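Neurotoxin (Clostridium botulinum, PDB 2QN0) is the zinc-dependent protease light chain of type C1 botulinum neurotoxin, which probably cleaves two different SNARE proteins of the nerve terminal. Local coordinates at residues A[217-222]-A[368-373]; A[108-113]-A[236-241]; A[62-67]-A[256-261]; A[26-31]-A[54-59]. All blocks are in the same frame, centred on the assembly; numbering follows the deposited sequence.

Contact 1: A[217-222]-A[368-373]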
loop_
_atom_site.group_PDB
_atom_site.type_symbol
_atom_site.label_atom_id
_atom_site.label_comp_id
_atom_site.label_asym_id
_atom_site.label_seq_id
_atom_site.Cartn_x
_atom_site.Cartn_y
_atom_site.Cartn_z
ATOM N N SER A 217 6.216 25.935 -12.547
ATOM C CA SER A 217 4.897 25.732 -11.965
ATOM C C SER A 217 4.923 24.664 -10.884
ATOM O O SER A 217 5.798 23.795 -10.870
ATOM C CB SER A 217 3.900 25.277 -13.037
ATOM O OG SER A 217 3.714 26.249 -14.045
ATOM N N GLU A 218 3.959 24.742 -9.973
ATOM C CA GLU A 218 3.815 23.734 -8.935
ATOM C C GLU A 218 2.798 22.757 -9.520
ATOM O O GLU A 218 1.844 23.175 -10.178
ATOM C CB GLU A 218 3.266 24.349 -7.652
ATOM C CG GLU A 218 4.302 25.096 -6.835
ATOM C CD GLU A 218 3.705 25.740 -5.601
ATOM O OE1 GLU A 218 2.766 25.157 -5.023
ATOM O OE2 GLU A 218 4.185 26.821 -5.201
ATOM N N PHE A 219 3.016 21.466 -9.300
ATOM C CA PHE A 219 2.124 20.421 -9.801
ATOM C C PHE A 219 1.693 19.578 -8.612
ATOM O O PHE A 219 2.342 19.596 -7.567
ATOM C CB PHE A 219 2.866 19.512 -10.791
ATOM C CG PHE A 219 3.107 20.132 -12.141
ATOM C CD1 PHE A 219 2.147 20.038 -13.144
ATOM C CD2 PHE A 219 4.311 20.775 -12.421
ATOM C CE1 PHE A 219 2.385 20.571 -14.411
ATOM C CE2 PHE A 219 4.558 21.312 -13.682
ATOM C CZ PHE A 219 3.593 21.209 -14.681
ATOM N N CYS A 220 0.600 18.841 -8.767
ATOM C CA CYS A 220 0.136 17.970 -7.698
ATOM C C CYS A 220 0.464 16.536 -8.100
ATOM O O CYS A 220 0.715 16.255 -9.273
ATOM C CB CYS A 220 -1.379 18.101 -7.516
ATOM S SG CYS A 220 -2.339 17.480 -8.931
ATOM N N MET A 221 0.503 15.632 -7.127
ATOM C CA MET A 221 0.735 14.231 -7.443
ATOM C C MET A 221 -0.632 13.664 -7.814
ATOM O O MET A 221 -1.643 14.043 -7.222
ATOM C CB MET A 221 1.262 13.461 -6.226
ATOM C CG MET A 221 2.775 13.458 -6.079
ATOM S SD MET A 221 3.264 12.294 -4.793
ATOM C CE MET A 221 3.067 10.748 -5.659
ATOM N N ASP A 222 -0.671 12.778 -8.801
ATOM C CA ASP A 222 -1.931 12.157 -9.180
ATOM C C ASP A 222 -2.234 11.158 -8.062
ATOM O O ASP A 222 -1.365 10.376 -7.662
ATOM C CB ASP A 222 -1.787 11.414 -10.511
ATOM C CG ASP A 222 -3.108 10.837 -11.005
ATOM O OD1 ASP A 222 -3.847 10.258 -10.185
ATOM O OD2 ASP A 222 -3.403 10.957 -12.213
ATOM N N ASN A 368 1.519 8.150 -17.988
ATOM C CA ASN A 368 1.706 9.459 -18.604
ATOM C C ASN A 368 1.193 10.625 -17.758
ATOM O O ASN A 368 0.371 11.420 -18.214
ATOM C CB ASN A 368 1.031 9.485 -19.979
ATOM C CG ASN A 368 1.413 10.707 -20.790
ATOM O OD1 ASN A 368 2.597 11.000 -20.973
ATOM N ND2 ASN A 368 0.412 11.426 -21.288
ATOM N N VAL A 369 1.679 10.720 -16.526
ATOM C CA VAL A 369 1.288 11.805 -15.637
ATOM C C VAL A 369 2.534 12.502 -15.117
ATOM O O VAL A 369 3.619 11.917 -15.085
ATOM C CB VAL A 369 0.474 11.301 -14.416
ATOM C CG1 VAL A 369 -0.833 10.667 -14.883
ATOM C CG2 VAL A 369 1.299 10.306 -13.602
ATOM N N GLN A 370 2.378 13.761 -14.729
ATOM C CA GLN A 370 3.483 14.525 -14.171
ATOM C C GLN A 370 3.687 13.961 -12.773
ATOM O O GLN A 370 2.733 13.510 -12.141
ATOM C CB GLN A 370 3.107 16.008 -14.080
ATOM C CG GLN A 370 4.205 16.915 -13.532
ATOM C CD GLN A 370 5.444 16.922 -14.410
ATOM O OE1 GLN A 370 6.131 15.908 -14.538
ATOM N NE2 GLN A 370 5.733 18.070 -15.027
ATOM N N ASN A 371 4.923 13.978 -12.286
ATOM C CA ASN A 371 5.188 13.468 -10.950
ATOM C C ASN A 371 6.506 14.010 -10.418
ATOM O O ASN A 371 7.322 14.536 -11.174
ATOM C CB ASN A 371 5.220 11.932 -10.958
ATOM C CG ASN A 371 5.203 11.343 -9.556
ATOM O OD1 ASN A 371 4.440 11.787 -8.699
ATOM N ND2 ASN A 371 6.031 10.326 -9.321
ATOM N N ARG A 372 6.703 13.884 -9.111
ATOM C CA ARG A 372 7.933 14.349 -8.487
ATOM C C ARG A 372 9.098 13.603 -9.124
ATOM O O ARG A 372 8.980 12.429 -9.464
ATOM C CB ARG A 372 7.885 14.089 -6.978
ATOM C CG ARG A 372 7.539 12.653 -6.594
ATOM C CD ARG A 372 7.359 12.518 -5.085
ATOM N NE ARG A 372 6.886 11.189 -4.699
ATOM C CZ ARG A 372 6.569 10.839 -3.455
ATOM N NH1 ARG A 372 6.676 11.721 -2.469
ATOM N NH2 ARG A 372 6.137 9.608 -3.196
ATOM N N LYS A 373 10.220 14.293 -9.303
ATOM C CA LYS A 373 11.394 13.684 -9.911
ATOM C C LYS A 373 12.091 12.720 -8.953
ATOM O O LYS A 373 12.654 11.709 -9.378
ATOM C CB LYS A 373 12.372 14.769 -10.353
ATOM C CG LYS A 373 13.569 14.243 -11.127
ATOM C CD LYS A 373 14.434 15.391 -11.614
ATOM C CE LYS A 373 15.629 14.886 -12.403
ATOM N NZ LYS A 373 16.479 16.021 -12.865
HETATM O O HOH W 1 2.022 12.131 -9.803
#

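Contact 2: A[108-113]-A[236-241]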
loop_
_atom_site.group_PDB
_atom_site.type_symbol
_atom_site.label_atom_id
_atom_site.label_comp_id
_atom_site.label_asym_id
_atom_site.label_seq_id
_atom_site.Cartn_x
_atom_site.Cartn_y
_atom_site.Cartn_z
ATOM N N TYR A 108 -3.696 -7.774 -9.611
ATOM C CA TYR A 108 -3.843 -9.220 -9.703
ATOM C C TYR A 108 -2.961 -9.918 -8.671
ATOM O O TYR A 108 -3.420 -10.783 -7.923
ATOM C CB TYR A 108 -3.460 -9.704 -11.103
ATOM C CG TYR A 108 -3.447 -11.210 -11.226
ATOM C CD1 TYR A 108 -4.635 -11.934 -11.318
ATOM C CD2 TYR A 108 -2.245 -11.918 -11.195
ATOM C CE1 TYR A 108 -4.627 -13.330 -11.373
ATOM C CE2 TYR A 108 -2.226 -13.310 -11.247
ATOM C CZ TYR A 108 -3.420 -14.008 -11.336
ATOM O OH TYR A 108 -3.404 -15.384 -11.376
ATOM N N ARG A 109 -1.688 -9.545 -8.628
ATOM C CA ARG A 109 -0.772 -10.174 -7.686
ATOM C C ARG A 109 -1.166 -9.947 -6.234
ATOM O O ARG A 109 -1.231 -10.890 -5.447
ATOM C CB ARG A 109 0.657 -9.683 -7.934
ATOM C CG ARG A 109 1.157 -10.027 -9.329
ATOM C CD ARG A 109 2.635 -9.741 -9.499
ATOM N NE ARG A 109 3.034 -9.900 -10.894
ATOM C CZ ARG A 109 4.291 -9.911 -11.323
ATOM N NH1 ARG A 109 5.292 -9.776 -10.463
ATOM N NH2 ARG A 109 4.545 -10.044 -12.618
ATOM N N LEU A 110 -1.433 -8.698 -5.872
ATOM C CA LEU A 110 -1.816 -8.389 -4.499
ATOM C C LEU A 110 -3.133 -9.034 -4.064
ATOM O O LEU A 110 -3.317 -9.343 -2.888
ATOM C CB LEU A 110 -1.916 -6.875 -4.306
ATOM C CG LEU A 110 -0.586 -6.115 -4.267
ATOM C CD1 LEU A 110 -0.855 -4.617 -4.183
ATOM C CD2 LEU A 110 0.228 -6.577 -3.064
ATOM N N SER A 111 -4.043 -9.239 -5.009
ATOM C CA SER A 111 -5.342 -9.812 -4.678
ATOM C C SER A 111 -5.421 -11.318 -4.853
ATOM O O SER A 111 -6.424 -11.924 -4.483
ATOM C CB SER A 111 -6.437 -9.157 -5.527
ATOM O OG SER A 111 -6.315 -9.525 -6.890
ATOM N N THR A 112 -4.367 -11.921 -5.399
ATOM C CA THR A 112 -4.355 -13.363 -5.634
ATOM C C THR A 112 -3.315 -14.132 -4.822
ATOM O O THR A 112 -3.643 -15.130 -4.183
ATOM C CB THR A 112 -4.127 -13.668 -7.127
ATOM O OG1 THR A 112 -5.129 -13.000 -7.904
ATOM C CG2 THR A 112 -4.209 -15.164 -7.384
ATOM N N ASP A 113 -2.059 -13.692 -4.854
ATOM C CA ASP A 113 -1.026 -14.390 -4.092
ATOM C C ASP A 113 -1.191 -14.099 -2.611
ATOM O O ASP A 113 -1.637 -13.020 -2.229
ATOM C CB ASP A 113 0.375 -13.993 -4.568
ATOM C CG ASP A 113 0.732 -14.629 -5.901
ATOM O OD1 ASP A 113 0.246 -15.747 -6.167
ATOM O OD2 ASP A 113 1.503 -14.029 -6.675
ATOM N N HIS A 236 6.192 -5.690 -1.625
ATOM C CA HIS A 236 7.400 -6.138 -0.943
ATOM C C HIS A 236 7.023 -6.981 0.272
ATOM O O HIS A 236 7.647 -8.013 0.539
ATOM C CB HIS A 236 8.232 -4.934 -0.496
ATOM C CG HIS A 236 8.584 -3.997 -1.608
ATOM N ND1 HIS A 236 8.943 -2.685 -1.387
ATOM C CD2 HIS A 236 8.637 -4.181 -2.949
ATOM C CE1 HIS A 236 9.199 -2.100 -2.544
ATOM N NE2 HIS A 236 9.022 -2.986 -3.507
ATOM N N ASN A 237 5.993 -6.546 0.998
ATOM C CA ASN A 237 5.530 -7.256 2.192
ATOM C C ASN A 237 4.913 -8.615 1.873
ATOM O O ASN A 237 5.114 -9.581 2.604
ATOM C CB ASN A 237 4.488 -6.428 2.956
ATOM C CG ASN A 237 5.063 -5.166 3.563
ATOM O OD1 ASN A 237 6.253 -5.092 3.859
ATOM N ND2 ASN A 237 4.209 -4.168 3.774
ATOM N N LEU A 238 4.141 -8.673 0.798
ATOM C CA LEU A 238 3.491 -9.913 0.397
ATOM C C LEU A 238 4.502 -10.972 -0.034
ATOM O O LEU A 238 4.361 -12.147 0.298
ATOM C CB LEU A 238 2.518 -9.644 -0.753
ATOM C CG LEU A 238 1.829 -10.870 -1.360
ATOM C CD1 LEU A 238 1.100 -11.656 -0.263
ATOM C CD2 LEU A 238 0.857 -10.418 -2.448
ATOM N N TYR A 239 5.521 -10.548 -0.778
ATOM C CA TYR A 239 6.536 -11.475 -1.267
ATOM C C TYR A 239 7.707 -11.682 -0.310
ATOM O O TYR A 239 8.679 -12.368 -0.636
ATOM C CB TYR A 239 7.014 -11.019 -2.643
ATOM C CG TYR A 239 5.957 -11.243 -3.701
ATOM C CD1 TYR A 239 5.803 -12.492 -4.304
ATOM C CD2 TYR A 239 5.062 -10.229 -4.046
ATOM C CE1 TYR A 239 4.781 -12.730 -5.223
ATOM C CE2 TYR A 239 4.038 -10.456 -4.962
ATOM C CZ TYR A 239 3.903 -11.705 -5.544
ATOM O OH TYR A 239 2.886 -11.929 -6.443
ATOM N N GLY A 240 7.598 -11.086 0.873
ATOM C CA GLY A 240 8.616 -11.250 1.898
ATOM C C GLY A 240 9.993 -10.690 1.609
ATOM O O GLY A 240 10.999 -11.249 2.059
ATOM N N ILE A 241 10.051 -9.585 0.876
ATOM C CA ILE A 241 11.334 -8.975 0.557
ATOM C C ILE A 241 11.470 -7.554 1.096
ATOM O O ILE A 241 12.314 -6.784 0.631
ATOM C CB ILE A 241 11.585 -8.960 -0.965
ATOM C CG1 ILE A 241 10.506 -8.132 -1.671
ATOM C CG2 ILE A 241 11.597 -10.387 -1.493
ATOM C CD1 ILE A 241 10.835 -7.803 -3.109
#

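Contact 3: A[62-67]-A[256-261]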
loop_
_atom_site.group_PDB
_atom_site.type_symbol
_atom_site.label_atom_id
_atom_site.label_comp_id
_atom_site.label_asym_id
_atom_site.label_seq_id
_atom_site.Cartn_x
_atom_site.Cartn_y
_atom_site.Cartn_z
ATOM N N PRO A 62 0.557 18.636 20.326
ATOM C CA PRO A 62 0.959 19.798 21.123
ATOM C C PRO A 62 2.418 20.183 20.883
ATOM O O PRO A 62 2.726 21.337 20.585
ATOM C CB PRO A 62 0.724 19.329 22.559
ATOM C CG PRO A 62 -0.378 18.322 22.414
ATOM C CD PRO A 62 0.068 17.555 21.199
ATOM N N ARG A 63 3.309 19.203 21.012
ATOM C CA ARG A 63 4.740 19.424 20.827
ATOM C C ARG A 63 5.151 19.565 19.364
ATOM O O ARG A 63 4.324 19.842 18.496
ATOM C CB ARG A 63 5.531 18.282 21.470
ATOM C CG ARG A 63 5.417 18.218 22.985
ATOM C CD ARG A 63 5.994 19.466 23.634
ATOM N NE ARG A 63 5.918 19.413 25.091
ATOM C CZ ARG A 63 6.376 20.365 25.898
ATOM N NH1 ARG A 63 6.944 21.451 25.391
ATOM N NH2 ARG A 63 6.265 20.233 27.214
ATOM N N VAL A 64 6.441 19.369 19.104
ATOM C CA VAL A 64 6.987 19.479 17.755
ATOM C C VAL A 64 7.372 18.119 17.182
ATOM O O VAL A 64 8.324 17.487 17.640
ATOM C CB VAL A 64 8.239 20.385 17.735
ATOM C CG1 VAL A 64 8.750 20.534 16.311
ATOM C CG2 VAL A 64 7.910 21.742 18.334
ATOM N N THR A 65 6.625 17.678 16.175
ATOM C CA THR A 65 6.886 16.402 15.519
ATOM C C THR A 65 7.548 16.681 14.173
ATOM O O THR A 65 8.157 15.798 13.564
ATOM C CB THR A 65 5.577 15.618 15.283
ATOM O OG1 THR A 65 4.850 15.515 16.514
ATOM C CG2 THR A 65 5.882 14.217 14.768
ATOM N N SER A 66 7.420 17.925 13.719
ATOM C CA SER A 66 7.995 18.369 12.455
ATOM C C SER A 66 9.506 18.134 12.466
ATOM O O SER A 66 10.036 17.553 13.413
ATOM C CB SER A 66 7.683 19.855 12.248
ATOM O OG SER A 66 6.286 20.075 12.159
ATOM N N PRO A 67 10.226 18.582 11.421
ATOM C CA PRO A 67 9.826 19.291 10.198
ATOM C C PRO A 67 8.751 18.578 9.381
ATOM O O PRO A 67 8.102 19.184 8.531
ATOM C CB PRO A 67 11.138 19.412 9.430
ATOM C CG PRO A 67 12.149 19.507 10.519
ATOM C CD PRO A 67 11.690 18.428 11.463
ATOM N N ILE A 256 6.818 21.594 3.739
ATOM C CA ILE A 256 5.919 22.642 3.267
ATOM C C ILE A 256 6.162 24.003 3.921
ATOM O O ILE A 256 5.596 25.011 3.494
ATOM C CB ILE A 256 4.441 22.236 3.492
ATOM C CG1 ILE A 256 4.145 22.117 4.989
ATOM C CG2 ILE A 256 4.164 20.901 2.820
ATOM C CD1 ILE A 256 2.704 21.748 5.305
ATOM N N PHE A 257 7.001 24.025 4.954
ATOM C CA PHE A 257 7.327 25.257 5.669
ATOM C C PHE A 257 8.833 25.409 5.893
ATOM O O PHE A 257 9.476 26.260 5.277
ATOM C CB PHE A 257 6.617 25.290 7.026
ATOM C CG PHE A 257 5.117 25.294 6.932
ATOM C CD1 PHE A 257 4.454 26.271 6.196
ATOM C CD2 PHE A 257 4.366 24.331 7.596
ATOM C CE1 PHE A 257 3.062 26.289 6.123
ATOM C CE2 PHE A 257 2.974 24.339 7.530
ATOM C CZ PHE A 257 2.321 25.320 6.792
ATOM N N TYR A 258 9.384 24.581 6.781
ATOM C CA TYR A 258 10.809 24.610 7.116
ATOM C C TYR A 258 11.737 24.540 5.908
ATOM O O TYR A 258 11.306 24.266 4.789
ATOM C CB TYR A 258 11.170 23.452 8.055
ATOM C CG TYR A 258 10.495 23.464 9.411
ATOM C CD1 TYR A 258 10.960 22.644 10.437
ATOM C CD2 TYR A 258 9.390 24.278 9.667
ATOM C CE1 TYR A 258 10.348 22.630 11.685
ATOM C CE2 TYR A 258 8.768 24.269 10.916
ATOM C CZ TYR A 258 9.253 23.443 11.919
ATOM O OH TYR A 258 8.651 23.427 13.156
ATOM N N SER A 259 13.020 24.787 6.156
ATOM C CA SER A 259 14.034 24.744 5.111
ATOM C C SER A 259 14.770 23.409 5.176
ATOM O O SER A 259 14.528 22.601 6.070
ATOM C CB SER A 259 15.031 25.896 5.280
ATOM O OG SER A 259 15.717 25.808 6.517
ATOM N N GLN A 260 15.673 23.194 4.225
ATOM C CA GLN A 260 16.443 21.957 4.136
ATOM C C GLN A 260 16.829 21.373 5.493
ATOM O O GLN A 260 17.596 21.977 6.244
ATOM C CB GLN A 260 17.697 22.204 3.298
ATOM C CG GLN A 260 18.315 20.949 2.729
ATOM C CD GLN A 260 19.309 21.257 1.635
ATOM O OE1 GLN A 260 20.324 21.912 1.875
ATOM N NE2 GLN A 260 19.020 20.796 0.422
ATOM N N TYR A 261 16.284 20.198 5.798
ATOM C CA TYR A 261 16.557 19.505 7.055
ATOM C C TYR A 261 16.928 18.044 6.792
ATOM O O TYR A 261 16.494 17.456 5.808
ATOM C CB TYR A 261 15.336 19.582 7.975
ATOM C CG TYR A 261 14.075 19.005 7.378
ATOM C CD1 TYR A 261 13.756 17.656 7.537
ATOM C CD2 TYR A 261 13.209 19.803 6.632
ATOM C CE1 TYR A 261 12.605 17.116 6.965
ATOM C CE2 TYR A 261 12.060 19.274 6.056
ATOM C CZ TYR A 261 11.765 17.932 6.225
ATOM O OH TYR A 261 10.635 17.409 5.642
#

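Contact 4: A[26-31]-A[54-59]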
loop_
_atom_site.group_PDB
_atom_site.type_symbol
_atom_site.label_atom_id
_atom_site.label_comp_id
_atom_site.label_asym_id
_atom_site.label_seq_id
_atom_site.Cartn_x
_atom_site.Cartn_y
_atom_site.Cartn_z
ATOM N N LEU A 26 -6.300 -4.502 15.832
ATOM C CA LEU A 26 -5.162 -3.610 15.635
ATOM C C LEU A 26 -5.506 -2.124 15.645
ATOM O O LEU A 26 -4.631 -1.289 15.871
ATOM C CB LEU A 26 -4.457 -3.945 14.318
ATOM C CG LEU A 26 -3.694 -5.273 14.265
ATOM C CD1 LEU A 26 -3.324 -5.596 12.830
ATOM C CD2 LEU A 26 -2.447 -5.183 15.139
ATOM N N ASN A 27 -6.771 -1.788 15.403
ATOM C CA ASN A 27 -7.172 -0.381 15.368
ATOM C C ASN A 27 -7.570 0.128 16.751
ATOM O O ASN A 27 -8.668 -0.155 17.234
ATOM C CB ASN A 27 -8.337 -0.191 14.390
ATOM C CG ASN A 27 -8.589 1.268 14.060
ATOM O OD1 ASN A 27 -7.975 2.163 14.642
ATOM N ND2 ASN A 27 -9.502 1.515 13.122
ATOM N N THR A 28 -6.679 0.889 17.382
ATOM C CA THR A 28 -6.945 1.418 18.719
ATOM C C THR A 28 -8.088 2.429 18.737
ATOM O O THR A 28 -8.575 2.805 19.802
ATOM C CB THR A 28 -5.688 2.082 19.324
ATOM O OG1 THR A 28 -5.314 3.217 18.536
ATOM C CG2 THR A 28 -4.536 1.093 19.365
ATOM N N LEU A 29 -8.511 2.874 17.560
ATOM C CA LEU A 29 -9.610 3.830 17.456
ATOM C C LEU A 29 -10.959 3.119 17.407
ATOM O O LEU A 29 -12.005 3.740 17.611
ATOM C CB LEU A 29 -9.451 4.682 16.194
ATOM C CG LEU A 29 -8.385 5.780 16.190
ATOM C CD1 LEU A 29 -8.164 6.278 14.769
ATOM C CD2 LEU A 29 -8.828 6.924 17.088
ATOM N N ALA A 30 -10.938 1.819 17.139
ATOM C CA ALA A 30 -12.174 1.048 17.031
ATOM C C ALA A 30 -12.560 0.320 18.312
ATOM O O ALA A 30 -11.767 -0.436 18.872
ATOM C CB ALA A 30 -12.062 0.053 15.883
ATOM N N ASN A 31 -13.789 0.553 18.766
ATOM C CA ASN A 31 -14.291 -0.088 19.975
ATOM C C ASN A 31 -15.260 -1.212 19.622
ATOM O O ASN A 31 -15.644 -2.006 20.479
ATOM C CB ASN A 31 -14.986 0.940 20.873
ATOM C CG ASN A 31 -14.051 2.047 21.322
ATOM O OD1 ASN A 31 -13.589 2.854 20.515
ATOM N ND2 ASN A 31 -13.760 2.086 22.617
ATOM N N SER A 54 -1.934 3.791 21.814
ATOM C CA SER A 54 -2.883 3.608 22.906
ATOM C C SER A 54 -3.469 4.982 23.224
ATOM O O SER A 54 -2.788 5.996 23.073
ATOM C CB SER A 54 -2.173 3.034 24.135
ATOM O OG SER A 54 -1.096 3.863 24.533
ATOM N N ASN A 55 -4.727 5.018 23.654
ATOM C CA ASN A 55 -5.384 6.288 23.965
ATOM C C ASN A 55 -5.150 7.249 22.801
ATOM O O ASN A 55 -4.648 8.359 22.989
ATOM C CB ASN A 55 -4.801 6.891 25.246
ATOM C CG ASN A 55 -4.836 5.929 26.415
ATOM O OD1 ASN A 55 -5.901 5.463 26.819
ATOM N ND2 ASN A 55 -3.667 5.627 26.965
ATOM N N PRO A 56 -5.518 6.836 21.579
ATOM C CA PRO A 56 -5.334 7.670 20.389
ATOM C C PRO A 56 -6.060 9.013 20.399
ATOM O O PRO A 56 -7.125 9.164 21.001
ATOM C CB PRO A 56 -5.814 6.761 19.260
ATOM C CG PRO A 56 -6.899 5.978 19.915
ATOM C CD PRO A 56 -6.269 5.611 21.243
ATOM N N ASN A 57 -5.461 9.982 19.718
ATOM C CA ASN A 57 -6.011 11.326 19.604
ATOM C C ASN A 57 -5.705 11.808 18.188
ATOM O O ASN A 57 -4.550 11.800 17.764
ATOM C CB ASN A 57 -5.347 12.253 20.627
ATOM C CG ASN A 57 -6.016 13.609 20.704
ATOM O OD1 ASN A 57 -6.222 14.271 19.687
ATOM N ND2 ASN A 57 -6.353 14.036 21.916
ATOM N N LEU A 58 -6.736 12.222 17.458
ATOM C CA LEU A 58 -6.553 12.684 16.085
ATOM C C LEU A 58 -6.399 14.198 15.963
ATOM O O LEU A 58 -6.401 14.741 14.858
ATOM C CB LEU A 58 -7.723 12.211 15.216
ATOM C CG LEU A 58 -7.954 10.695 15.189
ATOM C CD1 LEU A 58 -9.156 10.370 14.306
ATOM C CD2 LEU A 58 -6.705 9.993 14.673
ATOM N N ASN A 59 -6.267 14.880 17.096
ATOM C CA ASN A 59 -6.104 16.331 17.086
ATOM C C ASN A 59 -4.646 16.706 16.840
ATOM O O ASN A 59 -3.749 15.880 17.011
ATOM C CB ASN A 59 -6.581 16.927 18.414
ATOM C CG ASN A 59 -8.089 16.860 18.571
ATOM O OD1 ASN A 59 -8.827 17.527 17.848
ATOM N ND2 ASN A 59 -8.553 16.048 19.512
#

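Contact 1: A[217-222]-A[368-373]
Gln370 lies across the ring of Phe219, its CG covering the CB side of the ring while NE2 reaches the far edge, 3.7 Å from Phe219 CE2. Gln370 CG sits 3.9 Å from the centroid of the Phe219 ring and 19° off the ring normal, a CH-pi contact over one face, displaced toward the rim. The Gln370 amide stands steeply to that ring, the two planes 75° apart. With CG anti to the backbone N (chi1 -179°) and a bend at chi2, the chain folds back, and Gln370 OE1 takes the N-H of Asn371 on an in-plane lone pair at 3.2 Å; Asn207 N is a further donor to OE1.

Sulfur packing forms a second group. Met221 SD rests over the centre of one face of the Arg372 guanidinium, 3.8 Å from Arg372 NE, while Met221 CE meets Asn371 OD1 at 3.5 Å. Glu360 receives both Arg372 NE, in a salt bridge, and Asn371 ND2.

No direct hydrogen bond crosses the contact; a water bridges it, its O accepting from Asp222 N at 2.9 Å and donating to Gln370 O (2.8 Å) and Asn371 OD1 (2.7 Å).

Asp222 N-caps helix 223-238, which carries zinc ligands His229 and His233: OD1 accepts from Ile224 N and bonds Tyr393 OH, and OD2 salt-bridges Arg96. Arg372, about 6 Å from the zinc ion, touches His229: a second-shell arrangement beside an HExxH zinc-protease site.

Contact 2: A[108-113]-A[236-241]
Two helix C-termini meet here, that of helix 101-112 and that of helix 223-238, the latter bearing the zinc ligands His229 and His233. Leu238, in the last turn of its helix, directs CD2 into the end of the other helix. That methyl, Leu238 CD2, lies 3.7 Å from Arg109 O, 3.6 Å from Asp113 O and 3.9 Å from Leu110 CD2, so it packs against backbone carbonyls as much as against a side chain. CG of Leu238 is anti to the backbone N (chi1 176°), which points the branch at the end of helix 101-112.

The polar link is a single short bond: Tyr239 OH donates to Asp113 OD2 at 2.5 Å, using the anti lone pair of that oxygen. Asp113 OD2 sits at the edge of the ring, near its plane, while the carboxylate plane stands 88° to the ring. Arg109 CB lies 3.5 Å from Tyr239 OH, and the Arg109 guanidinium forms salt bridges with Glu105 and Glu353. Lys329 of helix 319-330 touches both Asp113 and Tyr239.

Gly240, with positive phi, closes the zinc-binding helix in a Schellman motif, and the contact thus joins a capped helix C-terminus to a neighbouring helix end in the core of the metalloprotease fold.

Contact 3: A[62-67]-A[256-261]
Pro67 sets its CB-CG edge down on one face of the Tyr261 ring, with CB almost exactly above the middle. Pro67 CB is 3.3 Å from the centroid of the Tyr261 ring and only 4° off the ring normal, the geometry of a well-centred CH-pi contact. The even spread of separations supports this: Pro67 CB comes to 3.5 Å from Tyr261 CE2 and stays within a few tenths of that distance from every other carbon of the ring. Pro67 CG lies further toward the CB end of the tyrosine, and the two side chains run alongside each other, pointing opposite ways.

A second tyrosine closes on the same proline. Tyr258 CD1 is 3.4 Å from Pro67 CG, the two side chains crossing at about a right angle, and the approach to the Tyr258 ring is oblique. Pro67 is therefore gripped by two aromatic rings of one segment.

In the fold, this clasp joins the loop between strand 43-46 and helix 80-97 to the connection between strands 248-253 and 261-266, at the surface of the protease domain. Tyr261 is backbone hydrogen-bonded to Thr253 of strand 248-253, which places the residue where the second strand starts, and Asn255 touches both Tyr261 and Pro67. A cis peptide bond precedes Pro67, bending the chain between Ser66 and Pro67, both of which meet Tyr258.

Further along that tyrosine the packing thins. Ser66 CB lies 3.8 Å from Tyr258 OH, and Val64 CG1 reaches the same Tyr258 OH only at 4.3 Å.

Contact 4: A[26-31]-A[54-59]
Leu29 and Thr28 close on Pro56 from neighbouring positions of a type I beta turn, Asn27 to Ala30, in the connection between strands 19-23 and 34-38. Leu29 CD2 lies 3.6 Å from Pro56 CG, the leucine and the proline ring lying side by side with their ends reversed. Thr28 crosses the ring at a slant and offers its hydroxyl: Thr28 OG1 is 3.5 Å from Pro56 CG, a van der Waals approach to carbon. The other branch of Leu29 turns to a second partner, Leu29 CD1 meeting Leu58 CD2 tip to tip at 4.0 Å. The leucine thus straddles two residues of the opposing loop, with Asn57 between them pointing away. No hydrogen bond spans the two segments, and the contact is a small apolar one at the surface.

The next shell sets these groups in place. A chi1 of 64° turns Thr28 OG1 toward the partner loop, where it hydrogen-bonds to Asn53 O, just before that segment, and lies against Pro56. Asn27 fixes the turn through an Asx turn, Asn27 OD1 accepting from Leu29 N at 3.1 Å, with the donor above the carbonyl plane, 53° out of it. The same oxygen takes Ser51 N, and Asn27 ND2 donates to Glu34 and to Arg49 O, so one buried amide ties the turn to the approach of the other loop.

Around Leu58 the chain is shaped by a second Asx turn: Asn57 OD1 accepts from Asn59 N at 2.7 Å, in the carbonyl plane, and from Asn59 ND2 at 2.9 Å, with that donor tilted 27° out of it.

Contacts 1 and 2 are buried, contacts 3 and 4 lie at the surface, and the chemistry follows. The buried pair brings polar atoms inside and satisfies them, by a bridging water in contact 1, where the charged side chains pair with flanking residues outside the two segments, and by a short tyrosine-carboxylate bond in contact 2. The surface pair has no hydrogen bond across it and relies on proline against tyrosines or against leucine and threonine. Contacts 1 and 2 share helix 223-238: 217-222 leads into its N-terminus, 236-241 leaves its C-terminus, and their centres are 27 Å apart. Contacts 3 and 4 share the long loop before helix 80-97, where their segments adjoin.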